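Local coordinates for protein acetyl-CoA acetyltransferase (Elizabethkingia anophelis NUHP1, PDB 6BN2) that probably catalyses the thiolase reaction that joins two acetyl-CoA molecules into acetoacetyl-CoA, using a cysteine that carries the acetyl group as a thioester, at residues A[172-177]-A[293-298]; A[181-186]-A[233-238]; A[192-197]-A[225-230]; A[299-304]-A[332-337]; A[346-351]-A[373-378]. One frame throughout, in Å; residues are numbered along the deposited sequence.

Contact 1. Residues A[172-177]-A[293-298]. With GOL (glycerol), chain F.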
# COMPACT_ATOMS: atom_id res chain seq x y z
N ALA A 172 -18.27 -9.73 21.84
CA ALA A 172 -19.07 -10.81 22.42
C ALA A 172 -19.93 -10.30 23.57
O ALA A 172 -21.09 -10.71 23.72
CB ALA A 172 -18.16 -11.94 22.91
N LYS A 173 -19.36 -9.42 24.39
CA LYS A 173 -20.08 -8.90 25.55
C LYS A 173 -21.22 -7.99 25.12
O LYS A 173 -22.36 -8.13 25.58
CB LYS A 173 -19.09 -8.16 26.46
CG LYS A 173 -19.71 -7.55 27.71
CD LYS A 173 -18.69 -6.70 28.45
CE LYS A 173 -18.19 -5.55 27.58
NZ LYS A 173 -16.98 -4.86 28.13
N GLU A 174 -20.92 -7.03 24.23
CA GLU A 174 -21.91 -6.04 23.82
C GLU A 174 -23.06 -6.68 23.04
O GLU A 174 -24.21 -6.24 23.17
CB GLU A 174 -21.24 -4.96 22.97
CG GLU A 174 -22.20 -4.01 22.28
CD GLU A 174 -22.80 -2.98 23.22
OE1 GLU A 174 -22.19 -2.74 24.29
OE2 GLU A 174 -23.87 -2.42 22.90
N TYR A 175 -22.77 -7.69 22.22
CA TYR A 175 -23.80 -8.29 21.38
C TYR A 175 -24.35 -9.60 21.94
O TYR A 175 -25.11 -10.29 21.25
CB TYR A 175 -23.26 -8.45 19.96
CG TYR A 175 -23.28 -7.12 19.25
CD1 TYR A 175 -24.45 -6.64 18.68
CD2 TYR A 175 -22.15 -6.32 19.20
CE1 TYR A 175 -24.49 -5.39 18.07
CE2 TYR A 175 -22.18 -5.07 18.58
CZ TYR A 175 -23.35 -4.62 18.01
OH TYR A 175 -23.41 -3.39 17.40
N ASN A 176 -24.00 -9.94 23.18
CA ASN A 176 -24.52 -11.11 23.88
C ASN A 176 -24.32 -12.38 23.05
O ASN A 176 -25.25 -13.15 22.79
CB ASN A 176 -25.99 -10.93 24.27
CG ASN A 176 -26.47 -11.98 25.27
OD1 ASN A 176 -25.68 -12.53 26.04
ND2 ASN A 176 -27.76 -12.26 25.25
N ILE A 177 -23.07 -12.60 22.64
CA ILE A 177 -22.69 -13.78 21.88
C ILE A 177 -21.86 -14.66 22.81
O ILE A 177 -20.78 -14.26 23.24
CB ILE A 177 -21.91 -13.41 20.62
CG1 ILE A 177 -22.81 -12.50 19.75
CG2 ILE A 177 -21.48 -14.67 19.89
CD1 ILE A 177 -22.07 -11.76 18.65
N PRO A 293 -11.89 2.39 16.45
CA PRO A 293 -10.98 1.25 16.26
C PRO A 293 -11.40 0.01 17.02
O PRO A 293 -11.29 -1.10 16.47
CB PRO A 293 -9.64 1.80 16.76
CG PRO A 293 -9.70 3.28 16.37
CD PRO A 293 -11.16 3.68 16.56
N GLU A 294 -11.88 0.16 18.26
CA GLU A 294 -12.29 -1.00 19.03
C GLU A 294 -13.54 -1.65 18.48
O GLU A 294 -13.88 -2.77 18.89
CB GLU A 294 -12.49 -0.62 20.50
CG GLU A 294 -13.67 0.32 20.74
CD GLU A 294 -13.29 1.80 20.73
OE1 GLU A 294 -12.33 2.21 20.02
OE2 GLU A 294 -13.97 2.56 21.45
N TRP A 295 -14.23 -1.01 17.53
CA TRP A 295 -15.41 -1.60 16.91
C TRP A 295 -15.17 -2.01 15.47
O TRP A 295 -16.10 -2.04 14.66
CB TRP A 295 -16.60 -0.65 17.03
CG TRP A 295 -17.10 -0.69 18.44
CD1 TRP A 295 -16.98 0.30 19.39
CD2 TRP A 295 -17.69 -1.81 19.09
NE1 TRP A 295 -17.51 -0.15 20.58
CE2 TRP A 295 -17.95 -1.44 20.42
CE3 TRP A 295 -18.05 -3.10 18.67
CZ2 TRP A 295 -18.55 -2.31 21.34
CZ3 TRP A 295 -18.64 -3.96 19.57
CH2 TRP A 295 -18.88 -3.56 20.89
N PHE A 296 -13.92 -2.35 15.11
CA PHE A 296 -13.69 -2.88 13.78
C PHE A 296 -14.53 -4.13 13.53
O PHE A 296 -14.90 -4.41 12.39
CB PHE A 296 -12.19 -3.19 13.57
CG PHE A 296 -11.72 -4.46 14.26
CD1 PHE A 296 -11.88 -5.70 13.65
CD2 PHE A 296 -11.09 -4.39 15.49
CE1 PHE A 296 -11.47 -6.86 14.29
CE2 PHE A 296 -10.67 -5.54 16.12
CZ PHE A 296 -10.86 -6.78 15.52
N THR A 297 -14.85 -4.85 14.60
CA THR A 297 -15.55 -6.13 14.49
C THR A 297 -16.90 -6.02 13.78
O THR A 297 -17.32 -6.96 13.10
CB THR A 297 -15.78 -6.72 15.88
OG1 THR A 297 -16.41 -5.73 16.71
CG2 THR A 297 -14.45 -7.12 16.53
N THR A 298 -17.61 -4.91 13.98
CA THR A 298 -18.93 -4.73 13.37
C THR A 298 -18.91 -3.73 12.22
O THR A 298 -19.97 -3.39 11.68
CB THR A 298 -19.94 -4.30 14.43
OG1 THR A 298 -19.53 -3.04 14.99
CG2 THR A 298 -20.03 -5.35 15.54
C1 GOL F . -20.02 0.37 17.14
O1 GOL F . -20.37 1.69 16.83
C2 GOL F . -21.31 -0.45 17.42
O2 GOL F . -21.30 -1.72 16.77
C3 GOL F . -21.38 -0.58 18.97
O3 GOL F . -21.06 0.68 19.49
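Carbon packing carries the direct contact between Glu174, Tyr175, Trp295 and Thr298. The indole of Trp295 offers the rim of its six-membered ring: CH2 meets Glu174 CB at 3.4 Å, close to the indole plane, and CZ3 lies at the edge of the Tyr175 ring, 3.8 Å from CE2. The same CE2 also touches Thr298 CG2 at 3.7 Å. Only the methylene part of Glu174 takes part, its carboxylate plane standing 84° from the indole.

Polar contact runs through a glycerol, probably left from the crystallisation liquor. Its O2 is hydrogen-bonded to Tyr175 OH and to Thr298 OG1, each at 2.8 Å, while its carbon chain lies over one face of the indole, with C1 3.4 Å from Trp295 CG. Thr298 splits its branches usefully, hydroxyl to the glycerol and methyl to the tyrosine ring.

An amphipathic lining of rings, a methyl and two hydroxyls, joining the end of helix 169-174 to the turn before helix 300-311, therefore suits a small polyol.

Contact 2. Residues A[181-186]-A[233-238]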
# COMPACT_ATOMS: atom_id res chain seq x y z
N GLU A 181 -22.18 -20.34 21.62
CA GLU A 181 -22.55 -19.94 20.27
C GLU A 181 -21.32 -19.80 19.38
O GLU A 181 -21.36 -20.20 18.20
CB GLU A 181 -23.34 -18.62 20.29
CG GLU A 181 -24.73 -18.79 20.92
CD GLU A 181 -25.36 -17.48 21.37
OE1 GLU A 181 -24.69 -16.41 21.34
OE2 GLU A 181 -26.55 -17.51 21.77
N GLN A 182 -20.23 -19.24 19.91
CA GLN A 182 -19.00 -19.12 19.13
C GLN A 182 -18.45 -20.49 18.78
O GLN A 182 -17.96 -20.71 17.66
CB GLN A 182 -17.98 -18.30 19.91
CG GLN A 182 -18.38 -16.85 20.07
CD GLN A 182 -17.43 -16.07 20.94
OE1 GLN A 182 -16.21 -16.15 20.77
NE2 GLN A 182 -17.98 -15.31 21.88
N ASP A 183 -18.49 -21.42 19.73
CA ASP A 183 -18.00 -22.77 19.45
C ASP A 183 -18.85 -23.46 18.40
O ASP A 183 -18.31 -24.15 17.52
CB ASP A 183 -17.96 -23.59 20.74
CG ASP A 183 -16.74 -23.26 21.60
OD1 ASP A 183 -15.87 -22.49 21.13
OD2 ASP A 183 -16.66 -23.77 22.74
N ALA A 184 -20.17 -23.29 18.45
CA ALA A 184 -21.03 -23.90 17.45
C ALA A 184 -20.77 -23.32 16.07
O ALA A 184 -20.75 -24.05 15.07
CB ALA A 184 -22.50 -23.73 17.84
N PHE A 185 -20.55 -22.00 16.00
CA PHE A 185 -20.19 -21.37 14.73
C PHE A 185 -18.88 -21.93 14.20
O PHE A 185 -18.76 -22.24 13.00
CB PHE A 185 -20.11 -19.85 14.91
CG PHE A 185 -19.74 -19.08 13.65
CD1 PHE A 185 -20.72 -18.44 12.91
CD2 PHE A 185 -18.42 -18.99 13.22
CE1 PHE A 185 -20.40 -17.73 11.75
CE2 PHE A 185 -18.09 -18.29 12.07
CZ PHE A 185 -19.09 -17.65 11.34
N ALA A 186 -17.88 -22.07 15.08
CA ALA A 186 -16.58 -22.58 14.65
C ALA A 186 -16.71 -24.01 14.12
O ALA A 186 -16.18 -24.33 13.05
CB ALA A 186 -15.58 -22.54 15.81
N ASP A 233 -13.98 -32.65 20.06
CA ASP A 233 -14.33 -32.92 21.45
C ASP A 233 -13.55 -32.04 22.42
O ASP A 233 -13.97 -31.91 23.58
CB ASP A 233 -14.10 -34.40 21.77
CG ASP A 233 -12.64 -34.81 21.67
OD1 ASP A 233 -11.86 -34.12 20.98
OD2 ASP A 233 -12.28 -35.85 22.27
N ARG A 234 -12.45 -31.44 21.99
CA ARG A 234 -11.68 -30.54 22.85
C ARG A 234 -12.21 -29.11 22.82
O ARG A 234 -11.93 -28.35 23.75
CB ARG A 234 -10.21 -30.54 22.43
N ILE A 235 -12.96 -28.76 21.78
CA ILE A 235 -13.38 -27.36 21.58
C ILE A 235 -14.09 -26.78 22.81
O ILE A 235 -13.71 -25.68 23.24
CB ILE A 235 -14.21 -27.24 20.29
CG1 ILE A 235 -13.28 -27.30 19.07
CG2 ILE A 235 -15.03 -25.95 20.28
CD1 ILE A 235 -13.98 -27.29 17.72
N PRO A 236 -15.09 -27.43 23.41
CA PRO A 236 -15.79 -26.81 24.54
C PRO A 236 -14.96 -26.70 25.81
O PRO A 236 -15.43 -26.09 26.78
CB PRO A 236 -17.00 -27.73 24.77
CG PRO A 236 -17.05 -28.64 23.60
CD PRO A 236 -15.65 -28.76 23.10
N THR A 237 -13.75 -27.27 25.85
CA THR A 237 -12.92 -27.26 27.04
C THR A 237 -11.67 -26.39 26.91
O THR A 237 -10.95 -26.22 27.90
CB THR A 237 -12.48 -28.69 27.39
OG1 THR A 237 -11.59 -29.18 26.38
CG2 THR A 237 -13.68 -29.60 27.47
N LEU A 238 -11.39 -25.85 25.72
CA LEU A 238 -10.19 -25.06 25.52
C LEU A 238 -10.22 -23.81 26.39
O LEU A 238 -11.30 -23.28 26.70
CB LEU A 238 -10.05 -24.67 24.05
CG LEU A 238 -9.74 -25.78 23.05
CD1 LEU A 238 -9.72 -25.18 21.67
CD2 LEU A 238 -8.41 -26.41 23.36
O HOH W 1 -13.33 -23.32 21.64
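Asp183 lays its carboxylate against the branch methyl of Ile235, with CG 3.5 Å from CG2, and its OD2 approaches Pro236 CA at 3.6 Å. Ile235 CG2 stands anti to its backbone N while CG1 takes the place beside that N (chi1 -75°), which turns the methyl, and not the longer branch, to the aspartate. No direct hydrogen bond crosses here; a water does the joining, giving one proton to Asp183 OD1 at 2.7 Å and the other to Ile235 O at 2.9 Å.

Further out, the buried acid is well supplied. Arg179, one turn earlier on helix 179-198, forms a salt bridge with OD2 through NE and spends NH2 on the carbonyls of Ile235 and Leu238. A carboxylate suits this spot because its oxygens divide the work, OD2 taking Arg179 and OD1 taking Asn253 and the water. On the other segment, Thr237 OG1 donates to Arg234 O at 2.8 Å, alongside the backbone N of Thr237, and closes the short turn.

An arginine-aspartate pair thus docks the 3-10 turn 235-237 on helix 179-198, in the long loop region of the thiolase N-terminal domain, with a calcium ion about 8 Å from the Ile235 side chain.

Contact 3. Residues A[192-197]-A[225-230]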
# COMPACT_ATOMS: atom_id res chain seq x y z
N ARG A 192 -18.29 -27.25 7.31
CA ARG A 192 -18.56 -26.79 5.96
C ARG A 192 -17.31 -26.82 5.10
O ARG A 192 -17.39 -27.14 3.91
CB ARG A 192 -19.13 -25.37 5.99
CG ARG A 192 -20.55 -25.29 6.52
CD ARG A 192 -20.95 -23.81 6.63
NE ARG A 192 -22.36 -23.69 6.90
CZ ARG A 192 -23.03 -22.54 6.87
NH1 ARG A 192 -22.38 -21.43 6.57
NH2 ARG A 192 -24.33 -22.52 7.13
N SER A 193 -16.15 -26.50 5.69
CA SER A 193 -14.90 -26.51 4.94
C SER A 193 -14.56 -27.92 4.48
O SER A 193 -14.18 -28.13 3.32
CB SER A 193 -13.77 -25.96 5.81
OG SER A 193 -14.00 -24.59 6.15
N ALA A 194 -14.66 -28.89 5.38
CA ALA A 194 -14.36 -30.27 5.01
C ALA A 194 -15.34 -30.77 3.96
O ALA A 194 -14.95 -31.49 3.03
CB ALA A 194 -14.39 -31.16 6.25
N LYS A 195 -16.62 -30.41 4.09
CA LYS A 195 -17.62 -30.86 3.13
C LYS A 195 -17.36 -30.25 1.76
O LYS A 195 -17.41 -30.96 0.74
CB LYS A 195 -19.02 -30.50 3.64
CG LYS A 195 -20.16 -30.85 2.69
CD LYS A 195 -21.49 -30.42 3.32
CE LYS A 195 -22.70 -30.90 2.53
NZ LYS A 195 -22.98 -30.02 1.36
N ALA A 196 -17.09 -28.95 1.70
CA ALA A 196 -16.86 -28.32 0.40
C ALA A 196 -15.61 -28.89 -0.27
O ALA A 196 -15.62 -29.16 -1.48
CB ALA A 196 -16.74 -26.79 0.56
N TRP A 197 -14.55 -29.12 0.50
CA TRP A 197 -13.37 -29.75 -0.07
C TRP A 197 -13.71 -31.13 -0.62
O TRP A 197 -13.29 -31.49 -1.73
CB TRP A 197 -12.23 -29.83 0.96
CG TRP A 197 -11.32 -28.62 0.88
CD1 TRP A 197 -11.27 -27.56 1.75
CD2 TRP A 197 -10.38 -28.33 -0.16
NE1 TRP A 197 -10.33 -26.64 1.31
CE2 TRP A 197 -9.77 -27.10 0.15
CE3 TRP A 197 -9.97 -29.02 -1.31
CZ2 TRP A 197 -8.80 -26.52 -0.67
CZ3 TRP A 197 -9.01 -28.46 -2.12
CH2 TRP A 197 -8.42 -27.23 -1.79
N GLU A 225 -4.71 -26.70 4.69
CA GLU A 225 -4.36 -27.66 5.74
C GLU A 225 -4.89 -27.26 7.11
O GLU A 225 -4.89 -28.10 8.02
CB GLU A 225 -2.83 -27.88 5.82
CG GLU A 225 -2.01 -26.66 6.28
CD GLU A 225 -0.50 -26.89 6.16
OE1 GLU A 225 -0.06 -28.03 5.86
OE2 GLU A 225 0.27 -25.93 6.37
N GLU A 226 -5.38 -26.03 7.27
CA GLU A 226 -5.83 -25.59 8.59
C GLU A 226 -7.06 -26.36 9.07
O GLU A 226 -7.18 -26.65 10.26
CB GLU A 226 -6.12 -24.09 8.58
CG GLU A 226 -6.30 -23.51 9.97
CD GLU A 226 -5.01 -23.59 10.78
OE1 GLU A 226 -3.95 -23.13 10.28
OE2 GLU A 226 -5.05 -24.13 11.90
N TYR A 227 -7.98 -26.70 8.16
CA TYR A 227 -9.28 -27.22 8.60
C TYR A 227 -9.18 -28.64 9.13
O TYR A 227 -10.12 -29.12 9.78
CB TYR A 227 -10.31 -27.13 7.46
CG TYR A 227 -10.20 -28.19 6.40
CD1 TYR A 227 -10.89 -29.40 6.53
CD2 TYR A 227 -9.43 -28.00 5.25
CE1 TYR A 227 -10.82 -30.38 5.57
CE2 TYR A 227 -9.35 -28.99 4.27
CZ TYR A 227 -10.05 -30.18 4.44
OH TYR A 227 -10.00 -31.18 3.49
N LYS A 228 -8.07 -29.31 8.87
CA LYS A 228 -7.80 -30.60 9.47
C LYS A 228 -7.19 -30.48 10.87
O LYS A 228 -7.12 -31.49 11.58
CB LYS A 228 -6.91 -31.41 8.54
CG LYS A 228 -7.65 -31.85 7.28
CD LYS A 228 -6.71 -32.30 6.17
CE LYS A 228 -6.19 -31.10 5.38
NZ LYS A 228 -5.54 -31.51 4.10
N ASN A 229 -6.78 -29.28 11.28
CA ASN A 229 -6.20 -29.06 12.61
C ASN A 229 -7.31 -28.70 13.60
O ASN A 229 -7.46 -27.55 14.03
CB ASN A 229 -5.15 -27.95 12.57
CG ASN A 229 -4.00 -28.27 11.66
OD1 ASN A 229 -3.69 -29.44 11.41
ND2 ASN A 229 -3.33 -27.23 11.17
N VAL A 230 -8.10 -29.70 13.96
CA VAL A 230 -9.21 -29.50 14.87
C VAL A 230 -9.49 -30.81 15.58
O VAL A 230 -9.40 -31.89 14.99
CB VAL A 230 -10.47 -28.97 14.14
CG1 VAL A 230 -11.01 -30.03 13.17
CG2 VAL A 230 -11.54 -28.54 15.14
O HOH W 2 -12.47 -32.82 2.99
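The rings of Tyr227 and Trp197 lie nearly parallel, 7° apart, but offset enough that little of one ring lies over the other; the tyrosine and five-membered ring centroids are 4.9 Å apart. Their nearest atoms are Tyr227 CE2 and Trp197 CD1 at 3.5 Å. Lys228 CG sits over one face of the tyrosine ring, 3.9 Å above its plane and offset toward the rim. Ala194 meets the ring obliquely, its CB 3.7 Å from Tyr227 CE1, and Ser193 CB reaches Tyr227 CB at 4.0 Å. Ser193 and Ala194 are small enough to let the ring lie close to helix 179-198. Tyr227 CG stands between its backbone N and carbonyl carbon (chi1 78°), a torsion that carries the ring across to this helix.

The polar ends are fixed separately. A water donates to Ala194 O at 2.8 Å and to Tyr227 OH at 3.0 Å, and the same hydroxyl is hydrogen-bonded to Glu223. Trp197 NE1 is bonded to Asp224, and Ser193 OG to Ser189 O.

The rings thus meet mainly where CE2 approaches CD1, and the hydrogen bonds to Glu223 and Asp224, two acids just before segment 225-230, probably fix their positions.

Contact 4. Residues A[299-304]-A[332-337]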
# COMPACT_ATOMS: atom_id res chain seq x y z
N ALA A 299 -17.74 -3.25 11.82
CA ALA A 299 -17.68 -2.37 10.66
C ALA A 299 -18.19 -3.02 9.37
O ALA A 299 -18.70 -2.27 8.51
CB ALA A 299 -16.24 -1.84 10.47
N PRO A 300 -18.09 -4.33 9.14
CA PRO A 300 -18.68 -4.88 7.91
C PRO A 300 -20.17 -4.58 7.80
O PRO A 300 -20.67 -4.38 6.69
CB PRO A 300 -18.40 -6.39 8.01
CG PRO A 300 -17.08 -6.42 8.78
CD PRO A 300 -17.31 -5.37 9.85
N ALA A 301 -20.88 -4.55 8.94
CA ALA A 301 -22.31 -4.25 8.92
C ALA A 301 -22.58 -2.79 8.57
O ALA A 301 -23.73 -2.46 8.23
CB ALA A 301 -22.94 -4.60 10.27
N LYS A 302 -21.57 -1.91 8.66
CA LYS A 302 -21.68 -0.54 8.16
C LYS A 302 -21.29 -0.43 6.69
O LYS A 302 -21.93 0.32 5.94
CB LYS A 302 -20.80 0.39 9.01
CG LYS A 302 -20.95 1.88 8.65
CD LYS A 302 -20.04 2.77 9.50
CE LYS A 302 -20.24 4.23 9.13
NZ LYS A 302 -19.36 5.16 9.92
N ALA A 303 -20.27 -1.18 6.25
CA ALA A 303 -19.80 -1.05 4.87
C ALA A 303 -20.77 -1.67 3.88
O ALA A 303 -21.00 -1.10 2.80
CB ALA A 303 -18.41 -1.68 4.71
N LEU A 304 -21.33 -2.84 4.19
CA LEU A 304 -22.18 -3.52 3.21
C LEU A 304 -23.40 -2.69 2.81
O LEU A 304 -23.68 -2.58 1.61
CB LEU A 304 -22.58 -4.91 3.71
CG LEU A 304 -23.55 -5.63 2.76
CD1 LEU A 304 -22.89 -5.84 1.41
CD2 LEU A 304 -23.95 -6.97 3.36
N LEU A 332 -20.67 -14.14 13.82
CA LEU A 332 -21.98 -14.15 14.46
C LEU A 332 -22.53 -12.73 14.62
O LEU A 332 -23.73 -12.50 14.42
CB LEU A 332 -21.90 -14.83 15.82
CG LEU A 332 -21.67 -16.34 15.73
CD1 LEU A 332 -21.24 -16.92 17.07
CD2 LEU A 332 -22.95 -17.03 15.24
N ALA A 333 -21.68 -11.78 15.00
CA ALA A 333 -22.16 -10.43 15.26
C ALA A 333 -22.68 -9.77 13.99
O ALA A 333 -23.76 -9.16 14.00
CB ALA A 333 -21.05 -9.57 15.87
N ASN A 334 -21.93 -9.86 12.89
CA ASN A 334 -22.42 -9.23 11.67
C ASN A 334 -23.66 -9.93 11.12
O ASN A 334 -24.56 -9.26 10.60
CB ASN A 334 -21.30 -9.17 10.63
CG ASN A 334 -20.25 -8.12 10.99
OD1 ASN A 334 -20.52 -6.91 10.95
ND2 ASN A 334 -19.07 -8.56 11.39
N ASN A 335 -23.76 -11.26 11.25
CA ASN A 335 -25.00 -11.94 10.85
C ASN A 335 -26.17 -11.43 11.67
O ASN A 335 -27.26 -11.19 11.14
CB ASN A 335 -24.88 -13.46 11.03
CG ASN A 335 -24.07 -14.13 9.94
OD1 ASN A 335 -23.58 -13.47 9.02
ND2 ASN A 335 -23.91 -15.45 10.04
N LYS A 336 -25.96 -11.26 12.98
CA LYS A 336 -27.03 -10.85 13.89
C LYS A 336 -27.48 -9.43 13.60
O LYS A 336 -28.68 -9.14 13.59
CB LYS A 336 -26.50 -10.97 15.32
CG LYS A 336 -27.49 -11.32 16.39
CD LYS A 336 -26.74 -11.44 17.72
CE LYS A 336 -27.69 -11.71 18.87
NZ LYS A 336 -26.96 -11.94 20.14
N ILE A 337 -26.52 -8.53 13.37
CA ILE A 337 -26.83 -7.12 13.14
C ILE A 337 -27.59 -6.95 11.84
O ILE A 337 -28.56 -6.19 11.77
CB ILE A 337 -25.53 -6.30 13.13
CG1 ILE A 337 -24.93 -6.27 14.54
CG2 ILE A 337 -25.77 -4.88 12.59
CD1 ILE A 337 -23.48 -5.75 14.54
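Two helices of the thiolase C-terminal domain meet here near the N-terminal end of helix 300-311, which crosses helix 328-338 at -47° with the short axes 9.9 Å apart at closest approach. Asn334 reaches across between them. Its CG is anti to the carbonyl carbon, beside the backbone N (chi1 -73°), and this sends the amide across to Pro300 and Ala301. The oxygen OD1 accepts a weak, strongly bent hydrogen bond from Ala301 N, 3.1 Å long with an angle of 124° at the hydrogen, and also rests 3.4 Å from Ala301 CB. The pyrrolidine of Pro300 lies across the amide at about a right angle, CB 3.7 Å from OD1 and CG 3.9 Å from ND2.

Proline suits its place because it has no NH to satisfy near the start of a helix. Beside this polar patch the methyl of Ala301 meets Ile337 CG2 at 3.7 Å, and the short side chain of Ala301 lets the backbones approach locally, with Ala301 CA and Asn334 CA 5.7 Å apart.

The other end of the amide is held more firmly, ND2 donating to Thr297 O and Val330 O. Pro300 also packs on Cys386, the predicted proton acceptor. One buried amide thus spends both ends on backbone groups, tying helix 328-338 to the start of a helix that borders the probable catalytic cysteine.

Contact 5. Residues A[346-351]-A[373-378]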
# COMPACT_ATOMS: atom_id res chain seq x y z
N ASN A 346 -20.92 -17.77 4.10
CA ASN A 346 -19.72 -18.61 4.18
C ASN A 346 -20.07 -20.08 4.02
O ASN A 346 -19.73 -20.92 4.86
CB ASN A 346 -18.97 -18.39 5.50
CG ASN A 346 -18.48 -16.96 5.66
OD1 ASN A 346 -18.58 -16.16 4.75
ND2 ASN A 346 -17.95 -16.65 6.85
N VAL A 347 -20.79 -20.40 2.94
CA VAL A 347 -21.41 -21.73 2.82
C VAL A 347 -20.40 -22.84 2.57
O VAL A 347 -20.71 -24.01 2.82
CB VAL A 347 -22.51 -21.73 1.74
CG1 VAL A 347 -23.59 -20.68 2.08
CG2 VAL A 347 -21.95 -21.52 0.37
N ASN A 348 -19.19 -22.50 2.10
CA ASN A 348 -18.13 -23.48 1.91
C ASN A 348 -17.10 -23.45 3.04
O ASN A 348 -16.01 -24.01 2.90
CB ASN A 348 -17.42 -23.26 0.56
CG ASN A 348 -18.30 -23.59 -0.63
OD1 ASN A 348 -19.40 -24.13 -0.48
ND2 ASN A 348 -17.81 -23.27 -1.83
N GLY A 349 -17.44 -22.82 4.15
CA GLY A 349 -16.50 -22.65 5.24
C GLY A 349 -15.88 -21.27 5.21
O GLY A 349 -16.00 -20.51 4.25
N GLY A 350 -15.20 -20.93 6.30
CA GLY A 350 -14.60 -19.61 6.40
C GLY A 350 -13.28 -19.64 7.14
O GLY A 350 -12.77 -20.71 7.49
N ALA A 351 -12.74 -18.45 7.44
CA ALA A 351 -11.38 -18.33 7.95
C ALA A 351 -11.15 -19.03 9.28
O ALA A 351 -10.00 -19.38 9.58
CB ALA A 351 -11.02 -16.84 8.06
N LEU A 373 -21.36 -18.61 -5.89
CA LEU A 373 -22.49 -18.21 -6.74
C LEU A 373 -22.70 -19.19 -7.90
O LEU A 373 -23.84 -19.54 -8.21
CB LEU A 373 -22.29 -16.78 -7.26
CG LEU A 373 -22.25 -15.69 -6.20
CD1 LEU A 373 -21.93 -14.36 -6.92
CD2 LEU A 373 -23.59 -15.59 -5.45
N LYS A 374 -21.62 -19.63 -8.54
CA LYS A 374 -21.78 -20.56 -9.66
C LYS A 374 -22.26 -21.92 -9.18
O LYS A 374 -23.12 -22.54 -9.83
CB LYS A 374 -20.46 -20.68 -10.42
CG LYS A 374 -20.11 -19.38 -11.15
CD LYS A 374 -18.82 -19.47 -11.94
CE LYS A 374 -18.55 -18.13 -12.62
NZ LYS A 374 -19.70 -17.75 -13.50
N GLN A 375 -21.75 -22.39 -8.04
CA GLN A 375 -22.15 -23.69 -7.50
C GLN A 375 -23.63 -23.72 -7.15
O GLN A 375 -24.25 -24.80 -7.18
CB GLN A 375 -21.31 -24.01 -6.26
CG GLN A 375 -19.86 -24.34 -6.62
CD GLN A 375 -18.88 -24.11 -5.49
OE1 GLN A 375 -19.27 -23.89 -4.34
NE2 GLN A 375 -17.59 -24.14 -5.81
N ASN A 376 -24.21 -22.57 -6.84
CA ASN A 376 -25.60 -22.48 -6.42
C ASN A 376 -26.49 -21.81 -7.46
O ASN A 376 -27.63 -21.48 -7.15
CB ASN A 376 -25.66 -21.75 -5.08
CG ASN A 376 -25.05 -22.57 -3.95
OD1 ASN A 376 -25.71 -23.45 -3.39
ND2 ASN A 376 -23.78 -22.32 -3.64
N ASN A 377 -25.98 -21.61 -8.69
CA ASN A 377 -26.76 -21.02 -9.78
C ASN A 377 -27.42 -19.72 -9.33
O ASN A 377 -28.61 -19.48 -9.58
CB ASN A 377 -27.80 -22.01 -10.30
CG ASN A 377 -28.40 -21.58 -11.62
OD1 ASN A 377 -27.72 -20.97 -12.45
ND2 ASN A 377 -29.67 -21.90 -11.82
N ALA A 378 -26.64 -18.88 -8.66
CA ALA A 378 -27.12 -17.65 -8.03
C ALA A 378 -26.74 -16.44 -8.88
O ALA A 378 -26.02 -16.55 -9.87
CB ALA A 378 -26.52 -17.53 -6.62
O HOH W 3 -21.44 -23.90 -2.58
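Asn348 and Gln375 make the close part of this contact, a single amide-to-amide hydrogen bond. Asn348 ND2 donates to Gln375 OE1 at 3.0 Å, almost straight at 176°, and arrives in the carbonyl plane on a lone pair. The side chains approach head-on, the two amides twisted 28° from a common plane. Gln375 spans the distance because its chain is extended beyond CG, and its NE2 is bound to Lys201 O, which fixes the flip of the amide.

Looser is the side of Val347 and Asn376, where Val347 CG2 comes no nearer than 4.5 Å to Asn376 ND2. A water joins the Asn348-Gln375 pair to Asn376, donating to Asn348 OD1 and Gln375 OE1 and accepting from Asn376 ND2 at 3.0 Å. Asn376 ND2 also donates to Val372 O.

A type I turn, Asn346 to Gly349, closed by a glycine whose positive phi (100°) would jam a side chain against the preceding carbonyl, thus faces the C-terminal end of helix 358-375, which finishes in a Schellman motif with Asn377 as C-prime residue.

How the contacts relate
Contacts 1 and 4 lie together, centres 10 Å apart, and are bonded to each other: Tyr175 O takes a probable hydrogen bond from Lys336 NZ at 2.7 Å. This pair lies close to Cys386, the predicted proton acceptor, whose side chain is about 4 Å from that of Pro300 and 8 Å from that of Thr298. Contacts 2 and 3 both use helix 179-198, their centres 15 Å apart, and touch where Ile235 CD1 packs on Val230 CG2. Helix 179-198 also reaches contact 5, Ala196 CB lying 3.6 Å from Asn348 CB, and meets contact 4 through Phe185 and Leu332. It therefore links the N-terminal loops to the C-terminal domain.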